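Cwp19 (Clostridioides difficile, PDB 5OQ3) is a cell-wall protein whose functional region, a TIM-barrel glycoside hydrolase domain, probably cleaves peptidoglycan. Local coordinates at residues A[30-35]-A[52-57]; A[64-69]-A[375-380]. One frame throughout, in Å; residues are numbered along the deposited sequence.

Contact 1 of 2, residues A[30-35]-A[52-57]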
# COMPACT_ATOMS: atom_id res chain seq x y z
N ALA A 30 3.56 9.34 -6.06
CA ALA A 30 2.12 9.43 -5.94
C ALA A 30 1.52 8.02 -6.04
O ALA A 30 1.88 7.27 -6.93
CB ALA A 30 1.53 10.34 -6.98
N TRP A 31 0.57 7.74 -5.15
CA TRP A 31 -0.26 6.55 -5.26
C TRP A 31 -1.28 6.74 -6.37
O TRP A 31 -1.96 7.79 -6.43
CB TRP A 31 -0.99 6.25 -3.94
CG TRP A 31 -0.17 5.58 -2.90
CD1 TRP A 31 0.18 4.27 -2.86
CD2 TRP A 31 0.30 6.14 -1.66
NE1 TRP A 31 0.88 4.00 -1.73
CE2 TRP A 31 0.91 5.11 -0.95
CE3 TRP A 31 0.20 7.40 -1.07
CZ2 TRP A 31 1.49 5.30 0.31
CZ3 TRP A 31 0.72 7.59 0.18
CH2 TRP A 31 1.36 6.54 0.86
N ILE A 32 -1.41 5.72 -7.22
CA ILE A 32 -2.45 5.64 -8.24
C ILE A 32 -3.27 4.37 -7.90
O ILE A 32 -2.87 3.25 -8.19
CB ILE A 32 -1.82 5.56 -9.65
CG1 ILE A 32 -0.96 6.84 -9.93
CG2 ILE A 32 -2.88 5.36 -10.74
CD1 ILE A 32 -0.21 6.82 -11.25
N SER A 33 -4.36 4.58 -7.21
CA SER A 33 -5.28 3.55 -6.76
C SER A 33 -6.27 3.21 -7.85
O SER A 33 -6.82 4.10 -8.52
CB SER A 33 -5.97 3.99 -5.47
OG SER A 33 -6.77 2.94 -4.96
N THR A 34 -6.50 1.92 -8.01
CA THR A 34 -7.41 1.37 -9.02
C THR A 34 -8.70 0.79 -8.40
O THR A 34 -9.71 0.61 -9.09
CB THR A 34 -6.70 0.27 -9.82
OG1 THR A 34 -6.28 -0.76 -8.92
CG2 THR A 34 -5.51 0.81 -10.55
N VAL A 35 -8.69 0.57 -7.09
CA VAL A 35 -9.89 0.08 -6.41
C VAL A 35 -10.98 1.15 -6.50
O VAL A 35 -10.71 2.34 -6.31
CB VAL A 35 -9.59 -0.33 -4.94
CG1 VAL A 35 -9.37 0.89 -4.05
CG2 VAL A 35 -10.73 -1.18 -4.38
N LYS A 52 -4.99 6.82 -22.65
CA LYS A 52 -4.83 8.28 -22.64
C LYS A 52 -5.04 8.87 -21.22
O LYS A 52 -4.33 9.80 -20.82
CB LYS A 52 -5.79 8.91 -23.65
CG LYS A 52 -5.81 10.43 -23.61
CD LYS A 52 -4.55 11.09 -24.14
CE LYS A 52 -4.86 12.44 -24.78
NZ LYS A 52 -5.93 13.25 -24.10
N GLU A 53 -6.01 8.35 -20.47
CA GLU A 53 -6.20 8.78 -19.09
C GLU A 53 -4.91 8.59 -18.25
O GLU A 53 -4.53 9.46 -17.49
CB GLU A 53 -7.38 8.04 -18.44
CG GLU A 53 -8.72 8.55 -18.87
CD GLU A 53 -9.88 7.61 -18.63
OE1 GLU A 53 -9.69 6.49 -18.12
OE2 GLU A 53 -11.01 8.03 -18.98
N TYR A 54 -4.19 7.48 -18.47
CA TYR A 54 -2.96 7.22 -17.76
C TYR A 54 -1.83 8.16 -18.16
O TYR A 54 -1.15 8.73 -17.28
CB TYR A 54 -2.51 5.81 -17.95
CG TYR A 54 -1.27 5.44 -17.17
CD1 TYR A 54 -1.28 5.36 -15.77
CD2 TYR A 54 -0.08 5.21 -17.82
CE1 TYR A 54 -0.15 4.98 -15.05
CE2 TYR A 54 1.04 4.84 -17.14
CZ TYR A 54 1.01 4.73 -15.75
OH TYR A 54 2.11 4.31 -15.07
N THR A 55 -1.62 8.33 -19.46
CA THR A 55 -0.52 9.21 -19.87
C THR A 55 -0.77 10.66 -19.48
O THR A 55 0.15 11.38 -19.11
CB THR A 55 -0.13 9.07 -21.36
OG1 THR A 55 -1.29 9.28 -22.16
CG2 THR A 55 0.44 7.70 -21.63
N ASP A 56 -2.01 11.10 -19.57
CA ASP A 56 -2.35 12.44 -19.14
C ASP A 56 -2.09 12.61 -17.64
O ASP A 56 -1.61 13.65 -17.19
CB ASP A 56 -3.83 12.73 -19.41
CG ASP A 56 -4.14 13.04 -20.89
OD1 ASP A 56 -3.20 13.24 -21.72
OD2 ASP A 56 -5.37 13.10 -21.18
N LEU A 57 -2.41 11.58 -16.86
CA LEU A 57 -2.17 11.61 -15.42
C LEU A 57 -0.66 11.68 -15.15
O LEU A 57 -0.20 12.53 -14.39
CB LEU A 57 -2.86 10.45 -14.73
CG LEU A 57 -2.65 10.30 -13.22
CD1 LEU A 57 -3.18 11.54 -12.50
CD2 LEU A 57 -3.32 9.05 -12.71

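Contact 2 of 2, residues A[64-69]-A[375-380]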
# COMPACT_ATOMS: atom_id res chain seq x y z
N VAL A 64 4.77 18.45 -11.77
CA VAL A 64 4.94 19.02 -10.41
C VAL A 64 6.10 18.43 -9.64
O VAL A 64 6.27 18.75 -8.48
CB VAL A 64 3.65 18.99 -9.58
CG1 VAL A 64 2.53 19.64 -10.37
CG2 VAL A 64 3.26 17.57 -9.12
N GLY A 65 6.86 17.54 -10.27
CA GLY A 65 8.03 16.96 -9.64
C GLY A 65 7.90 15.51 -9.17
O GLY A 65 8.82 14.98 -8.59
N ILE A 66 6.77 14.88 -9.39
CA ILE A 66 6.63 13.46 -9.04
C ILE A 66 7.58 12.62 -9.89
O ILE A 66 7.65 12.76 -11.12
CB ILE A 66 5.18 12.99 -9.17
CG1 ILE A 66 4.25 13.76 -8.25
CG2 ILE A 66 5.03 11.48 -8.97
CD1 ILE A 66 4.54 13.57 -6.78
N ASN A 67 8.34 11.76 -9.21
CA ASN A 67 9.32 10.90 -9.86
C ASN A 67 9.04 9.42 -9.78
O ASN A 67 9.77 8.63 -10.39
CB ASN A 67 10.75 11.22 -9.39
CG ASN A 67 10.97 10.98 -7.89
OD1 ASN A 67 10.32 10.14 -7.27
ND2 ASN A 67 11.94 11.75 -7.31
N THR A 68 7.94 9.05 -9.14
CA THR A 68 7.63 7.62 -8.87
C THR A 68 6.12 7.44 -8.87
O THR A 68 5.43 8.18 -8.15
CB THR A 68 8.23 7.16 -7.52
OG1 THR A 68 9.65 7.35 -7.55
CG2 THR A 68 7.96 5.67 -7.27
N ALA A 69 5.63 6.45 -9.61
CA ALA A 69 4.21 6.11 -9.64
C ALA A 69 4.07 4.80 -8.88
O ALA A 69 4.75 3.83 -9.20
CB ALA A 69 3.74 5.93 -11.08
N LYS A 375 0.75 23.88 -7.65
CA LYS A 375 1.64 25.00 -7.40
C LYS A 375 2.55 24.76 -6.17
O LYS A 375 3.74 25.06 -6.20
CB LYS A 375 0.80 26.29 -7.22
CG LYS A 375 1.60 27.56 -6.98
CD LYS A 375 0.70 28.80 -7.10
CE LYS A 375 -0.23 28.99 -5.91
NZ LYS A 375 0.37 29.88 -4.87
N ASP A 376 1.96 24.19 -5.11
CA ASP A 376 2.73 23.90 -3.88
C ASP A 376 3.80 22.84 -4.11
O ASP A 376 4.97 23.03 -3.71
CB ASP A 376 1.80 23.53 -2.74
CG ASP A 376 1.08 24.75 -2.14
OD1 ASP A 376 1.52 25.88 -2.35
OD2 ASP A 376 0.09 24.55 -1.45
N LEU A 377 3.44 21.76 -4.81
CA LEU A 377 4.44 20.74 -5.10
C LEU A 377 5.52 21.27 -6.04
O LEU A 377 6.70 21.00 -5.82
CB LEU A 377 3.80 19.44 -5.61
CG LEU A 377 3.46 18.44 -4.48
CD1 LEU A 377 2.56 19.05 -3.43
CD2 LEU A 377 2.85 17.18 -5.07
N LYS A 378 5.15 22.05 -7.06
CA LYS A 378 6.17 22.68 -7.91
C LYS A 378 7.15 23.49 -7.07
O LYS A 378 8.36 23.42 -7.28
CB LYS A 378 5.55 23.59 -8.97
CG LYS A 378 5.07 22.84 -10.19
CD LYS A 378 4.58 23.77 -11.29
CE LYS A 378 3.45 23.12 -12.08
NZ LYS A 378 2.86 24.03 -13.09
N SER A 379 6.64 24.25 -6.11
CA SER A 379 7.54 25.07 -5.28
C SER A 379 8.46 24.20 -4.36
O SER A 379 9.61 24.57 -4.10
CB SER A 379 6.74 26.10 -4.50
OG SER A 379 6.00 25.48 -3.49
N LEU A 380 7.99 23.04 -3.93
CA LEU A 380 8.82 22.14 -3.15
C LEU A 380 9.86 21.43 -4.00
O LEU A 380 10.93 21.10 -3.49
CB LEU A 380 7.94 21.08 -2.49
CG LEU A 380 7.02 21.60 -1.40
CD1 LEU A 380 5.98 20.55 -1.03
CD2 LEU A 380 7.81 22.03 -0.18

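Contact 1 of 2, residues A[30-35]-A[52-57]
Ile-32 meets Leu-57 and Tyr-54 between the first barrel strand, 27-32, and helix 47-63 of a TIM barrel. These elements open the first beta-alpha-beta unit of the glycoside hydrolase domain. The joint is small and apolar, burying 111 Å² in total. One methyl group, CD1 of Ile-32, makes both contacts. The CA atoms of Ile-32 and Leu-57 stay 9.3 Å apart, so side chains alone span the gap. Ile-32 holds its CG1-CD1 arm extended (chi2 176°), which carries the methyl outward from the barrel wall. Leu-57 answers from the helix. Its CG is anti to the backbone N (chi1 177°), and CD2 continues the extended line away from CA. The two chains meet tip to tip, with Ile-32 CD1 4.1 Å from Leu-57 CD2.

Tyr-54, one turn earlier on the helix, brings its ring in obliquely. Its CE1 atom lies 4.2 Å from Ile-32 CD1. The far end of the ring is fixed by a hydrogen bond from OH to Leu-108 O, and the rings of Tyr-54 and Trp-40 meet edge-to-face. The hydroxyl of this buried tyrosine thus has its partner outside the contact. Ala-364 touches both Ile-32 and Leu-57, so helix 364-369 borders the same apolar patch. Trp-31 goes to the barrel interior instead, where its ring meets Trp-122 edge-to-face.

The polar side of the helix carries a salt bridge across one turn. Lys-52 NZ sits 3.0 Å from Asp-56 OD2, on the syn lone pair of that oxygen.

Contact 2 of 2, residues A[64-69]-A[375-380]
Val-64 and Lys-378 bring their CA atoms within 4.6 Å, where the turn after helix 47-63 leads into strand 68-74 and meets the C-terminal helix 371-381. In this TIM barrel the contact packs the turn after the first barrel helix against the last helix of the modelled chain, more than 300 residues later. Gly-65 ends helix 47-63 in a Schellman motif, with a positive phi of 106°. The approach is close enough to put Val-64 O 3.5 Å from Leu-377 O, but the two backbones are not hydrogen-bonded to each other.

Val-64 is the centre of the packing. Its side chain and that of Leu-377 cross obliquely, with the two CB atoms 4.0 Å apart. The CG2 branch of Val-64 is turned to Leu-377, 4.1 Å from its CD2. The CG1 branch is turned to Lys-378 and lies against the aliphatic chain, with Val-64 CG1 4.0 Å from Lys-378 CE. Lys-378 passes Val-64 at about a right angle and bends at chi3 (-148°). The contact uses its methylenes, at the exposed border of an otherwise buried patch.

Ile-66 adds one further touch, from its CD1 to Leu-377 CD2 at 4.3 Å. Ile-367 of helix 364-369 packs on Val-64, Ile-66 and Leu-377 alike, so three chain regions share this apolar cluster. Beyond the cluster, Asn-67 ties the turn to the start of the first strand and the residue before it: its ND2 bonds to Glu-26 O and its OD1 to Arg-28 N.

Within helix 371-381, Asp-376 O accepts two bonds: one from Leu-380 N, and one from Ser-379 OG at 2.7 Å.

Contacts 1 and 2 follow in series along the chain, with centres 15 Å apart. Helix 47-63 links them: its middle packs on strand 27-32 in contact 1, and the turn that follows it, at Val-64 and Ile-66, meets helix 371-381 in contact 2. The strands concerned are neighbours in the barrel. Ala-30 N lies 3.0 Å from Thr-68 O, a probable hydrogen bond, and Ile-32 CD1 packs 4.1 Å from Ala-69 CB. In TIM-barrel enzymes the active site lies at the C-terminal ends of the strands. Contact 1 includes that end of strand 27-32, whereas contact 2 lies where strand 68-74 begins, probably on the side away from the catalytic face.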